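Local atomic coordinates of endoglucanase, family GH5 (Zobellia galactanivorans, PDB entry 6GL2), a protein that hydrolyses hemicelluloses, probably mixed-linked glucan among them, and is classed as a family GH5 endoglucanase. Residues T46-I51 against L96-Y101; A23-G28 against M57-L62. All coordinates share one frame; numbering follows the deposited sequence. Where two conformers were deposited one is given.

Contact 1 of 2, residues T46-I51 against L96-Y101; sequences TTKAMI and LENEMY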
loop_
_atom_site.group_PDB
_atom_site.type_symbol
_atom_site.label_atom_id
_atom_site.label_comp_id
_atom_site.label_asym_id
_atom_site.label_seq_id
_atom_site.Cartn_x
_atom_site.Cartn_y
_atom_site.Cartn_z
ATOM N N THR A 46 1.088 0.676 18.566
ATOM C CA THR A 46 -0.239 0.916 18.051
ATOM C C THR A 46 -1.259 0.339 19.015
ATOM O O THR A 46 -1.097 -0.719 19.554
ATOM C CB THR A 46 -0.380 0.444 16.590
ATOM O OG1 THR A 46 0.618 1.160 15.794
ATOM C CG2 THR A 46 -1.769 0.967 15.995
ATOM N N THR A 47 -2.313 1.088 19.235
ATOM C CA THR A 47 -3.427 0.644 20.108
ATOM C C THR A 47 -4.732 0.712 19.397
ATOM O O THR A 47 -4.905 1.410 18.352
ATOM C CB THR A 47 -3.535 1.548 21.353
ATOM O OG1 THR A 47 -3.932 2.848 20.941
ATOM C CG2 THR A 47 -2.243 1.599 22.124
ATOM N N LYS A 48 -5.738 -0.003 19.923
ATOM C CA LYS A 48 -7.067 0.071 19.360
ATOM C C LYS A 48 -7.610 1.476 19.475
ATOM O O LYS A 48 -8.280 1.937 18.532
ATOM C CB LYS A 48 -8.022 -0.910 20.086
ATOM C CG LYS A 48 -9.376 -0.952 19.346
ATOM C CD LYS A 48 -10.313 -2.019 19.808
ATOM C CE LYS A 48 -11.597 -2.042 18.974
ATOM N NZ LYS A 48 -12.429 -0.826 19.241
ATOM N N ALA A 49 -7.331 2.207 20.530
ATOM C CA ALA A 49 -7.779 3.547 20.686
ATOM C C ALA A 49 -7.354 4.479 19.545
ATOM O O ALA A 49 -8.067 5.349 19.083
ATOM C CB ALA A 49 -7.334 4.118 22.063
ATOM N N MET A 50 -6.153 4.247 18.999
ATOM C CA MET A 50 -5.711 4.931 17.820
ATOM C C MET A 50 -6.541 4.592 16.604
ATOM O O MET A 50 -7.005 5.476 15.910
ATOM C CB MET A 50 -4.227 4.672 17.520
ATOM C CG MET A 50 -3.299 5.172 18.591
ATOM S SD MET A 50 -1.609 4.501 18.338
ATOM C CE MET A 50 -0.819 4.822 19.944
ATOM N N ILE A 51 -6.603 3.306 16.342
ATOM C CA ILE A 51 -7.401 2.886 15.182
ATOM C C ILE A 51 -8.847 3.296 15.241
ATOM O O ILE A 51 -9.464 3.685 14.231
ATOM C CB ILE A 51 -7.227 1.374 14.980
ATOM C CG1 ILE A 51 -5.756 0.977 14.829
ATOM C CG2 ILE A 51 -8.076 0.944 13.761
ATOM C CD1 ILE A 51 -4.967 1.783 13.801
ATOM N N LEU A 96 -10.449 -4.386 11.836
ATOM C CA LEU A 96 -11.596 -5.215 11.484
ATOM C C LEU A 96 -12.737 -5.055 12.425
ATOM O O LEU A 96 -13.923 -4.998 11.995
ATOM C CB LEU A 96 -11.226 -6.730 11.383
ATOM C CG LEU A 96 -10.232 -7.058 10.252
ATOM C CD1 LEU A 96 -9.609 -8.469 10.484
ATOM C CD2 LEU A 96 -10.846 -6.917 8.825
ATOM N N GLU A 97 -12.485 -4.907 13.700
ATOM C CA GLU A 97 -13.508 -4.627 14.770
ATOM C C GLU A 97 -14.218 -3.329 14.590
ATOM O O GLU A 97 -15.328 -3.121 15.126
ATOM C CB GLU A 97 -12.846 -4.638 16.145
ATOM C CG GLU A 97 -12.449 -6.034 16.596
ATOM C CD GLU A 97 -11.367 -6.099 17.622
ATOM O OE1 GLU A 97 -10.997 -5.063 18.203
ATOM O OE2 GLU A 97 -10.927 -7.276 17.790
ATOM N N ASN A 98 -13.619 -2.379 13.860
ATOM C CA ASN A 98 -14.130 -1.102 13.497
ATOM C C ASN A 98 -14.848 -1.150 12.153
ATOM O O ASN A 98 -15.112 -0.096 11.578
ATOM C CB ASN A 98 -13.036 -0.036 13.523
ATOM C CG ASN A 98 -12.824 0.566 14.880
ATOM O OD1 ASN A 98 -13.658 1.366 15.382
ATOM N ND2 ASN A 98 -11.725 0.245 15.539
ATOM N N GLU A 99 -15.050 -2.351 11.628
ATOM C CA GLU A 99 -15.744 -2.519 10.377
ATOM C C GLU A 99 -14.919 -2.070 9.165
ATOM O O GLU A 99 -15.500 -1.779 8.112
ATOM C CB GLU A 99 -17.170 -1.911 10.395
ATOM C CG GLU A 99 -18.008 -2.472 11.559
ATOM C CD GLU A 99 -18.071 -3.989 11.464
ATOM O OE1 GLU A 99 -18.728 -4.482 10.528
ATOM O OE2 GLU A 99 -17.463 -4.690 12.277
ATOM N N MET A 100 -13.614 -1.918 9.310
ATOM C CA MET A 100 -12.730 -1.492 8.229
ATOM C C MET A 100 -12.190 -2.670 7.440
ATOM O O MET A 100 -12.106 -3.794 7.913
ATOM C CB MET A 100 -11.554 -0.706 8.807
ATOM C CG MET A 100 -11.967 0.528 9.606
ATOM S SD MET A 100 -10.554 1.291 10.429
ATOM C CE MET A 100 -9.890 2.239 9.033
ATOM N N TYR A 101 -11.783 -2.345 6.219
ATOM C CA TYR A 101 -10.916 -3.194 5.431
ATOM C C TYR A 101 -9.473 -3.027 5.998
ATOM O O TYR A 101 -9.168 -1.920 6.464
ATOM C CB TYR A 101 -10.905 -2.788 3.953
ATOM C CG TYR A 101 -12.219 -3.131 3.238
ATOM C CD1 TYR A 101 -13.282 -2.272 3.291
ATOM C CD2 TYR A 101 -12.352 -4.306 2.623
ATOM C CE1 TYR A 101 -14.543 -2.617 2.696
ATOM C CE2 TYR A 101 -13.577 -4.675 1.954
ATOM C CZ TYR A 101 -14.617 -3.837 2.082
ATOM O OH TYR A 101 -15.830 -4.182 1.497
HETATM O O HOH W 1 -14.829 -0.504 17.862
#

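Contact 2 of 2, residues A23-G28 against M57-L62; sequences AGWNLG and MGFKTL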
loop_
_atom_site.group_PDB
_atom_site.type_symbol
_atom_site.label_atom_id
_atom_site.label_comp_id
_atom_site.label_asym_id
_atom_site.label_seq_id
_atom_site.Cartn_x
_atom_site.Cartn_y
_atom_site.Cartn_z
ATOM N N ALA A 23 -12.244 5.397 1.431
ATOM C CA ALA A 23 -10.972 6.071 1.530
ATOM C C ALA A 23 -10.154 5.372 2.597
ATOM O O ALA A 23 -10.703 4.834 3.590
ATOM C CB ALA A 23 -11.142 7.521 1.908
ATOM N N GLY A 24 -8.833 5.405 2.450
ATOM C CA GLY A 24 -7.953 4.765 3.418
ATOM C C GLY A 24 -6.925 5.631 3.992
ATOM O O GLY A 24 -6.623 6.749 3.553
ATOM N N TRP A 25 -6.348 5.115 5.060
ATOM C CA TRP A 25 -5.281 5.748 5.840
ATOM C C TRP A 25 -4.221 4.695 6.165
ATOM O O TRP A 25 -4.558 3.581 6.511
ATOM C CB TRP A 25 -5.878 6.379 7.106
ATOM C CG TRP A 25 -4.933 7.092 7.999
ATOM C CD1 TRP A 25 -4.657 8.464 8.047
ATOM C CD2 TRP A 25 -4.235 6.540 9.152
ATOM N NE1 TRP A 25 -3.757 8.757 9.055
ATOM C CE2 TRP A 25 -3.506 7.633 9.764
ATOM C CE3 TRP A 25 -4.131 5.278 9.694
ATOM C CZ2 TRP A 25 -2.706 7.430 10.874
ATOM C CZ3 TRP A 25 -3.330 5.112 10.835
ATOM C CH2 TRP A 25 -2.644 6.186 11.417
ATOM N N ASN A 26 -2.948 5.067 5.964
ATOM C CA ASN A 26 -1.778 4.224 6.291
ATOM C C ASN A 26 -1.273 4.405 7.710
ATOM O O ASN A 26 -0.998 5.522 8.088
ATOM C CB ASN A 26 -0.569 4.562 5.387
ATOM C CG ASN A 26 -0.590 3.933 4.019
ATOM O OD1 ASN A 26 -0.231 2.776 3.865
ATOM N ND2 ASN A 26 -1.081 4.666 2.994
ATOM N N LEU A 27 -1.098 3.324 8.376
ATOM C CA LEU A 27 -0.374 3.270 9.644
ATOM C C LEU A 27 1.149 3.259 9.383
ATOM O O LEU A 27 1.804 2.221 9.528
ATOM C CB LEU A 27 -0.842 2.110 10.504
ATOM C CG LEU A 27 -0.320 2.006 11.918
ATOM C CD1 LEU A 27 -0.932 3.070 12.825
ATOM C CD2 LEU A 27 -0.403 0.630 12.524
ATOM N N GLY A 28 1.646 4.384 8.882
ATOM C CA GLY A 28 3.032 4.412 8.493
ATOM C C GLY A 28 4.013 4.589 9.633
ATOM O O GLY A 28 3.658 5.145 10.659
ATOM N N MET A 57 -13.315 8.975 12.080
ATOM C CA MET A 57 -13.130 10.075 11.100
ATOM C C MET A 57 -13.741 9.702 9.772
ATOM O O MET A 57 -14.041 10.604 8.981
ATOM C CB MET A 57 -11.614 10.436 11.051
ATOM C CG MET A 57 -11.246 11.410 9.964
ATOM S SD MET A 57 -12.060 13.020 10.061
ATOM C CE MET A 57 -11.076 13.807 11.347
ATOM N N GLY A 58 -13.947 8.434 9.514
ATOM C CA GLY A 58 -14.635 7.999 8.309
ATOM C C GLY A 58 -13.816 7.221 7.272
ATOM O O GLY A 58 -14.320 6.908 6.233
ATOM N N PHE A 59 -12.539 6.984 7.625
ATOM C CA PHE A 59 -11.761 6.079 6.790
ATOM C C PHE A 59 -12.349 4.679 6.836
ATOM O O PHE A 59 -12.600 4.183 7.946
ATOM C CB PHE A 59 -10.285 6.069 7.261
ATOM C CG PHE A 59 -9.522 7.365 7.027
ATOM C CD1 PHE A 59 -9.137 7.650 5.696
ATOM C CD2 PHE A 59 -9.369 8.343 7.973
ATOM C CE1 PHE A 59 -8.471 8.828 5.424
ATOM C CE2 PHE A 59 -8.660 9.490 7.732
ATOM C CZ PHE A 59 -8.301 9.756 6.410
ATOM N N LYS A 60 -12.489 4.058 5.708
ATOM C CA LYS A 60 -13.029 2.734 5.613
ATOM C C LYS A 60 -11.970 1.607 5.505
ATOM O O LYS A 60 -12.234 0.461 5.756
ATOM C CB LYS A 60 -14.085 2.666 4.473
ATOM C CG LYS A 60 -14.765 1.351 4.390
ATOM C CD LYS A 60 -15.611 0.997 5.617
ATOM C CE LYS A 60 -16.518 -0.259 5.472
ATOM N NZ LYS A 60 -17.419 -0.443 6.612
ATOM N N THR A 61 -10.761 2.043 5.133
ATOM C CA THR A 61 -9.633 1.106 4.886
ATOM C C THR A 61 -8.423 1.548 5.695
ATOM O O THR A 61 -8.088 2.724 5.732
ATOM C CB THR A 61 -9.230 0.980 3.433
ATOM O OG1 THR A 61 -10.348 0.445 2.706
ATOM C CG2 THR A 61 -8.039 0.096 3.141
ATOM N N LEU A 62 -7.839 0.618 6.467
ATOM C CA LEU A 62 -6.554 0.731 7.070
ATOM C C LEU A 62 -5.532 -0.008 6.241
ATOM O O LEU A 62 -5.648 -1.203 6.002
ATOM C CB LEU A 62 -6.524 0.148 8.475
ATOM C CG LEU A 62 -5.182 0.265 9.226
ATOM C CD1 LEU A 62 -4.881 1.682 9.585
ATOM C CD2 LEU A 62 -5.122 -0.682 10.423
HETATM O O HOH W 2 -14.080 6.079 3.601
#

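Contact 1 of 2, residues T46-I51 against L96-Y101
K48 and I51, on the first turn of helix 48-57, face E97, N98 and M100 in the turn that takes the chain from helix 82-96 to strand 101-105. K48 meets E97 through its aliphatic shaft: CE of K48 lies 3.2 Å from OE1 of E97, whereas NZ of K48 stays 4.6 Å from OE1 of E97, so the opposite charges are near each other but not in contact. E97 was modelled in two conformers, so this approach is the less certain part of the contact. The K48 chain runs extended to CE, with CG anti to the backbone N (chi1 -172°), and bends only at the last bond, where NZ turns to a salt bridge with D52. NZ also gives a hydrogen bond to a water 2.8 Å away, and that water reaches OD1 of N98 in a weak bond of 3.3 Å. The N98 amide is gripped at its other end too, ND2 donating to the F94 carbonyl and to D52, so D52 serves both K48 and N98.

This is where two neighbouring outer helices of the (beta/alpha)8 barrel meet, one at its start and the other at its end. T47 and M50 form a capping box, M50 N reaching OG1 of T47 at 3.3 Å. On the other side of the contact a Schellman motif finishes helix 82-96: E99, at positive phi (72°), is its C-prime residue, with bonds from M100 N to A95 O and from E99 N to L96 O. Beneath the polar layer, CG2 of I51 sits 4.1 Å from ND2 of N98 and 4.2 Å from SD of M100. The I51 side chain also touches F94 and A95, while M100 packs on I54 and A55 of helix 48-57.

Contact 2 of 2, residues A23-G28 against M57-L62
W25, in strand 24-26, meshes with F59, just before strand 61-64; these are the first two parallel strands of the (beta/alpha)8 barrel, joined by helix 48-57 in a beta-alpha-beta unit. CB of W25 is the bump, set over the centre of one face of the F59 ring, 3.8 Å from its centroid and 12° off the normal, a CH-pi contact. The A23-G24 peptide borders the edge of the same ring. A chi1 of -179° swings the indole opposite its own backbone N, and it turns an edge toward the phenyl face in an edge-to-face pair, planes at 50°. W326 and V336 also pack on F59. With the F59 ring cut back to an alanine, a gap would probably open against W25 CB and the indole edge would lose its aromatic mate.

Further along, L62 lies beside W25 and points the same way; its CD1 fills the notch between the indole edge, 3.7 Å from CE3 of W25, and CB of L27. G24 has no side chain, and its CA comes within 3.1 Å of T61 O. The strands are stitched by W25 N donating to T61 O at 3.0 Å. A23 O accepts twice, from K60 N at 2.9 Å and from T61 N at 3.2 Å. Beyond this fork a water accepts a hydrogen bond from A23 N at 2.9 Å and donates one to G58 O at 2.8 Å.

From the N terminus the chain passes 23-28, 46-51, 57-62 and 96-101, so the two contacts cross. Contact 2 closes the loop of the first beta-alpha-beta unit, bringing strand 61-64 back against strand 24-26. Contact 1 starts within that loop, on helix 48-57, and closes a longer one, 44 residues, at the end of helix 82-96. Their centres are 10 Å apart, and they touch where the second and third strands begin: L62 N probably bonds to Y101 O, and K60 NZ to E99 O. T46 packs on L27. Contact 2 thus joins the first two strands, and contact 1 ties the start of helix 48-57 to the turn ending helix 82-96.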